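Local atomic coordinates of transcriptional regulator, MarR family (Silicibacter pomeroyi DSS-3, PDB entry 3BOQ), a protein that probably binds DNA as a transcription factor of the MarR family, regulating gene expression through a helix-turn-helix domain. Residues A48-M53 with Q118-H123. Sequence-based numbering, arbitrary orientation.
Sequences AKFDAM and QASEAH
Phe50 bridges two helical segments, 48-53 and 118-123, whose axes come within 11.1 Å at their closest approach, with their N-to-C directions at 121°, and its CA is nearest that of Ala119. The gap is filled chiefly by the Phe50 ring, which a first torsion anti to the backbone N (chi1 175°) carries across to the other helix. There it packs against the turn that runs from Ala119 to His123. The imidazole of His123 makes an offset stack with the phenyl ring, their planes only 14° from parallel and centroids 4.7 Å apart. Phe50 CE2 sits over the rim of the imidazole, 3.5 Å from His123 CD2, while the CB of His123 makes a CH-pi contact over the phenyl face. Earlier on the same turn, Phe50 CE1 approaches the backbone N of Ser120 at 3.6 Å, and Phe50 CD1 meets Ala119 CB at 3.9 Å. The phenyl ring also meets that of Phe116, one turn before Ser120, and Leu39 of helix 12-43 adds to the packing; His123 additionally touches Trp21 of the second subunit. The contact thus joins helix 47-58 of the winged helix-turn-helix domain to the long helix 110-130, which leads toward the dimerisation region in the MarR fold.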
# COMPACT_ATOMS: atom_id res chain seq x y z
N ALA B 48 4.88 5.83 8.05
CA ALA B 48 6.02 4.91 8.18
C ALA B 48 6.67 5.00 9.60
O ALA B 48 6.93 3.97 10.24
CB ALA B 48 7.05 5.15 7.07
N LYS B 49 6.88 6.23 10.08
CA LYS B 49 7.41 6.50 11.41
C LYS B 49 6.51 6.06 12.55
O LYS B 49 6.95 5.39 13.51
CB LYS B 49 7.69 7.99 11.56
CG LYS B 49 8.93 8.47 10.82
CD LYS B 49 9.39 9.81 11.34
CE LYS B 49 10.51 10.30 10.50
NZ LYS B 49 10.82 11.70 10.85
N PHE B 50 5.24 6.46 12.47
CA PHE B 50 4.22 6.05 13.41
C PHE B 50 4.19 4.52 13.48
O PHE B 50 4.21 3.94 14.57
CB PHE B 50 2.84 6.60 13.01
CG PHE B 50 1.73 6.11 13.89
CD1 PHE B 50 1.51 6.68 15.15
CD2 PHE B 50 0.96 5.01 13.51
CE1 PHE B 50 0.53 6.19 16.01
CE2 PHE B 50 -0.05 4.51 14.36
CZ PHE B 50 -0.27 5.11 15.61
N ASP B 51 4.16 3.88 12.30
CA ASP B 51 4.18 2.43 12.23
C ASP B 51 5.35 1.76 13.00
O ASP B 51 5.10 0.85 13.82
CB ASP B 51 4.12 1.97 10.77
CG ASP B 51 4.32 0.47 10.61
OD1 ASP B 51 3.76 -0.29 11.44
OD2 ASP B 51 5.04 0.06 9.67
N ALA B 52 6.59 2.19 12.76
CA ALA B 52 7.75 1.72 13.53
C ALA B 52 7.59 1.92 15.04
O ALA B 52 7.84 0.99 15.84
CB ALA B 52 9.03 2.38 13.04
N MSE B 53 7.18 3.11 15.44
CA MSE B 53 6.99 3.43 16.88
C MSE B 53 5.94 2.56 17.58
O MSE B 53 6.08 2.23 18.75
CB MSE B 53 6.65 4.90 17.06
CG MSE B 53 7.76 5.79 16.60
SE MSE B 53 7.27 7.69 16.53
CE MSE B 53 7.18 8.06 18.48
N GLN B 118 -0.12 10.54 21.87
CA GLN B 118 -0.82 11.65 21.19
C GLN B 118 -1.04 11.31 19.72
O GLN B 118 -2.10 11.61 19.18
CB GLN B 118 -0.06 12.99 21.30
CG GLN B 118 0.28 13.51 22.71
CD GLN B 118 1.19 14.75 22.67
OE1 GLN B 118 2.31 14.72 22.15
NE2 GLN B 118 0.71 15.85 23.22
N ALA B 119 -0.05 10.69 19.07
CA ALA B 119 -0.12 10.40 17.63
C ALA B 119 -1.09 9.25 17.33
O ALA B 119 -1.73 9.19 16.26
CB ALA B 119 1.26 10.09 17.08
N SER B 120 -1.17 8.33 18.29
CA SER B 120 -2.08 7.20 18.26
C SER B 120 -3.53 7.68 18.32
O SER B 120 -4.38 7.17 17.61
CB SER B 120 -1.76 6.29 19.44
OG SER B 120 -2.37 5.04 19.28
N GLU B 121 -3.80 8.67 19.16
CA GLU B 121 -5.11 9.30 19.26
C GLU B 121 -5.47 9.94 17.92
O GLU B 121 -6.57 9.71 17.38
CB GLU B 121 -5.08 10.35 20.38
CG GLU B 121 -6.38 10.59 21.12
CD GLU B 121 -6.18 11.27 22.52
OE1 GLU B 121 -5.06 11.82 22.82
OE2 GLU B 121 -7.15 11.25 23.33
N ALA B 122 -4.53 10.72 17.39
CA ALA B 122 -4.66 11.44 16.11
C ALA B 122 -4.90 10.50 14.92
O ALA B 122 -5.74 10.78 14.07
CB ALA B 122 -3.42 12.30 15.85
N HIS B 123 -4.15 9.41 14.90
CA HIS B 123 -4.20 8.40 13.84
C HIS B 123 -5.60 7.74 13.73
O HIS B 123 -6.14 7.60 12.62
CB HIS B 123 -3.15 7.32 14.15
CG HIS B 123 -3.25 6.11 13.28
ND1 HIS B 123 -4.16 5.10 13.51
CD2 HIS B 123 -2.53 5.72 12.20
CE1 HIS B 123 -4.01 4.16 12.60
NE2 HIS B 123 -3.03 4.52 11.79